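Local coordinates for general secretion pathway protein H (Vibrio cholerae, PDB 4DQ9) that helps form the pseudopilus tip complex of the type II secretion system, which recognises and binds proteins and toxins to be exported from the periplasm, at residues Q54-N58 with D59-N63. Residues are numbered along the deposited sequence; the frame is centred on the assembly and turned at random.
Sequences QKWQN and DKMTN. With NA (sodium ion), chain D.
An Asx turn that begins at Asn58 closes the bulging loop that interrupts strand 54-66, which pairs with strand 41-48 in a beta hairpin of this pseudopilin, and the amides of Asn58 and Asn63, both donating to Trp56 O, tie the two limbs of the loop together. Asn58 OD1 takes two backbone amides, Lys60 N at 2.7 Å, which defines the turn, and Met61 N at 2.8 Å, which extends it, while its ND2 gives one hydrogen bond to Met61 O, 3.0 Å away and in that carbonyl's plane, and another to Trp56 O at 2.9 Å. Asparagine suits the place because one flat amide offers both an acceptor and a donor, serving N-H and C=O groups of the loop at once. With chi1 at 71°, its CG lies between the backbone N and the carbonyl carbon, folding the amide back into the loop; four bonds then fix its rotation. Beneath it, the buried indole of Trp56 receives Asn58 CB over the centre of one face, and Met61 CE comes to the ring edge near CE3 at 4.2 Å. The indole also rests on Leu19 and Leu20 of helix 2-27, and Lys60 forms a salt bridge with Glu23 of that helix, so the loop is seated against it. At the other end, beside the sodium ion that Gln54 OE1 binds together with a water and Glu110, the Lys55 and Asn63 side chains cross at about a right angle, with Lys55 CD 3.7 Å from Asn63 OD1, to which a water donates. Asn63 ND2 reaches Trp56 O at 3.2 Å, well above the carbonyl plane and on the face opposite Asn58 ND2.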
ATOM      1  N   GLN A  54       3.220  -7.878   3.611  1.00 16.89           N
ATOM      2  CA  GLN A  54       4.044  -9.073   3.726  1.00 17.11           C
ATOM      3  C   GLN A  54       3.404 -10.187   2.974  1.00 14.59           C
ATOM      4  O   GLN A  54       2.182 -10.199   2.819  1.00 17.59           O
ATOM      5  CB  GLN A  54       4.337  -9.465   5.207  1.00 19.92           C
ATOM      6  CG  GLN A  54       5.093  -8.398   6.006  1.00 23.02           C
ATOM      7  CD  GLN A  54       6.575  -8.217   5.590  1.00 28.41           C
ATOM      8  OE1 GLN A  54       7.227  -9.143   5.074  1.00 29.84           O
ATOM      9  NE2 GLN A  54       7.114  -7.029   5.823  1.00 33.06           N
ATOM     10  N   LYS A  55       4.193 -11.172   2.531  1.00 16.55           N
ATOM     11  CA  LYS A  55       3.549 -12.348   1.961  1.00 16.48           C
ATOM     12  C   LYS A  55       2.575 -13.022   2.978  1.00 16.99           C
ATOM     13  O   LYS A  55       2.877 -13.143   4.186  1.00 18.83           O
ATOM     14  CB  LYS A  55       4.589 -13.371   1.467  1.00 18.83           C
ATOM     15  CG  LYS A  55       5.506 -12.917   0.401  1.00 21.00           C
ATOM     16  CD  LYS A  55       6.497 -14.058   0.083  1.00 23.73           C
ATOM     17  CE  LYS A  55       7.454 -13.602  -0.958  1.00 31.78           C
ATOM     18  NZ  LYS A  55       8.487 -14.692  -1.057  1.00 35.26           N
ATOM     19  N   TRP A  56       1.405 -13.420   2.538  1.00 16.40           N
ATOM     20  CA  TRP A  56       0.400 -13.963   3.500  1.00 17.33           C
ATOM     21  C   TRP A  56       0.759 -15.403   3.826  1.00 20.32           C
ATOM     22  O   TRP A  56       0.457 -16.298   3.025  1.00 20.84           O
ATOM     23  CB  TRP A  56      -1.009 -13.831   2.913  1.00 18.41           C
ATOM     24  CG  TRP A  56      -2.089 -14.298   3.788  1.00 18.83           C
ATOM     25  CD1 TRP A  56      -2.143 -14.170   5.155  1.00 19.92           C
ATOM     26  CD2 TRP A  56      -3.269 -15.053   3.425  1.00 18.46           C
ATOM     27  NE1 TRP A  56      -3.259 -14.788   5.650  1.00 19.99           N
ATOM     28  CE2 TRP A  56      -3.981 -15.310   4.609  1.00 18.78           C
ATOM     29  CE3 TRP A  56      -3.800 -15.522   2.218  1.00 19.02           C
ATOM     30  CZ2 TRP A  56      -5.199 -15.996   4.609  1.00 18.86           C
ATOM     31  CZ3 TRP A  56      -5.017 -16.226   2.251  1.00 22.02           C
ATOM     32  CH2 TRP A  56      -5.681 -16.443   3.425  1.00 21.26           C
ATOM     33  N   GLN A  57       1.205 -15.651   5.052  1.00 22.07           N
ATOM     34  CA  GLN A  57       1.477 -17.073   5.417  1.00 24.32           C
ATOM     35  C   GLN A  57       0.219 -17.638   5.999  1.00 22.80           C
ATOM     36  O   GLN A  57      -0.407 -17.056   6.871  1.00 23.75           O
ATOM     37  CB  GLN A  57       2.732 -17.225   6.279  1.00 26.98           C
ATOM     38  CG  GLN A  57       3.863 -16.588   5.528  1.00 33.88           C
ATOM     39  CD  GLN A  57       5.202 -17.085   5.884  1.00 38.46           C
ATOM     40  OE1 GLN A  57       5.425 -18.318   5.999  1.00 45.04           O
ATOM     41  NE2 GLN A  57       6.159 -16.135   6.048  1.00 42.18           N
ATOM     42  N   ASN A  58      -0.261 -18.733   5.399  1.00 20.98           N
ATOM     43  CA  ASN A  58      -1.574 -19.177   5.727  1.00 20.29           C
ATOM     44  C   ASN A  58      -1.691 -20.645   5.425  1.00 21.21           C
ATOM     45  O   ASN A  58      -0.821 -21.188   4.730  1.00 20.37           O
ATOM     46  CB  ASN A  58      -2.600 -18.391   4.966  1.00 19.84           C
ATOM     47  CG  ASN A  58      -2.598 -18.748   3.478  1.00 20.81           C
ATOM     48  OD1 ASN A  58      -3.353 -19.628   3.063  1.00 20.41           O
ATOM     49  ND2 ASN A  58      -1.698 -18.153   2.700  1.00 19.86           N
ATOM     50  N   ASP A  59      -2.779 -21.244   5.871  1.00 19.89           N
ATOM     51  CA  ASP A  59      -3.005 -22.671   5.694  1.00 21.59           C
ATOM     52  C   ASP A  59      -4.022 -22.984   4.625  1.00 21.46           C
ATOM     53  O   ASP A  59      -4.611 -24.062   4.669  1.00 24.28           O
ATOM     54  CB  ASP A  59      -3.387 -23.405   7.036  1.00 23.27           C
ATOM     55  CG  ASP A  59      -4.805 -23.031   7.560  1.00 27.70           C
ATOM     56  OD1 ASP A  59      -5.462 -22.100   7.055  1.00 23.52           O
ATOM     57  OD2 ASP A  59      -5.283 -23.698   8.517  1.00 33.08           O
ATOM     58  N   LYS A  60      -4.290 -22.064   3.699  1.00 20.22           N
ATOM     59  CA  LYS A  60      -5.308 -22.238   2.638  1.00 20.63           C
ATOM     60  C   LYS A  60      -4.709 -22.305   1.253  1.00 21.23           C
ATOM     61  O   LYS A  60      -5.196 -23.084   0.417  1.00 22.66           O
ATOM     62  CB  LYS A  60      -6.353 -21.059   2.647  1.00 22.57           C
ATOM     63  CG  LYS A  60      -7.072 -21.128   4.012  1.00 23.65           C
ATOM     64  CD  LYS A  60      -8.147 -20.018   4.142  1.00 26.64           C
ATOM     65  CE  LYS A  60      -9.095 -20.406   5.292  1.00 29.05           C
ATOM     66  NZ  LYS A  60     -10.216 -19.341   5.335  1.00 33.21           N
ATOM     67  N   MET A  61      -3.616 -21.592   1.026  1.00 19.18           N
ATOM     68  CA  MET A  61      -2.996 -21.443  -0.319  1.00 19.12           C
ATOM     69  C   MET A  61      -1.548 -20.992  -0.230  1.00 17.79           C
ATOM     70  O   MET A  61      -1.203 -20.243   0.634  1.00 17.91           O
ATOM     71  CB  MET A  61      -3.796 -20.550  -1.182  1.00 17.85           C
ATOM     72  CG  MET A  61      -3.786 -19.050  -0.784  1.00 18.72           C
ATOM     73  SD  MET A  61      -4.758 -18.119  -1.974  1.00 26.12           S
ATOM     74  CE  MET A  61      -3.857 -16.560  -1.895  1.00 22.27           C
ATOM     75  N   THR A  62      -0.705 -21.410  -1.179  1.00 17.32           N
ATOM     76  CA  THR A  62       0.589 -20.799  -1.320  1.00 17.12           C
ATOM     77  C   THR A  62       0.433 -19.324  -1.672  1.00 17.47           C
ATOM     78  O   THR A  62      -0.584 -18.912  -2.242  1.00 17.37           O
ATOM     79  CB  THR A  62       1.405 -21.455  -2.439  1.00 19.48           C
ATOM     80  OG1 THR A  62       0.644 -21.453  -3.635  1.00 17.88           O
ATOM     81  CG2 THR A  62       1.719 -22.912  -2.077  1.00 21.13           C
ATOM     82  N   ASN A  63       1.425 -18.539  -1.311  1.00 17.01           N
ATOM     83  CA  ASN A  63       1.348 -17.094  -1.469  1.00 16.85           C
ATOM     84  C   ASN A  63       2.181 -16.506  -2.646  1.00 16.81           C
ATOM     85  O   ASN A  63       2.235 -15.328  -2.760  1.00 15.45           O
ATOM     86  CB  ASN A  63       1.682 -16.400  -0.138  1.00 18.05           C
ATOM     87  CG  ASN A  63       3.092 -16.727   0.339  1.00 19.62           C
ATOM     88  OD1 ASN A  63       4.053 -16.749  -0.415  1.00 21.36           O
ATOM     89  ND2 ASN A  63       3.238 -16.966   1.642  1.00 21.31           N
TER
HETATM   90 NA    NA D 202       6.963 -10.957   3.048  1.00 28.41          NA
HETATM   91  O   HOH W   1       6.550 -17.501  -0.627  1.00 22.07           O
HETATM   92  O   HOH W   2       7.818 -13.376   4.128  1.00 30.62           O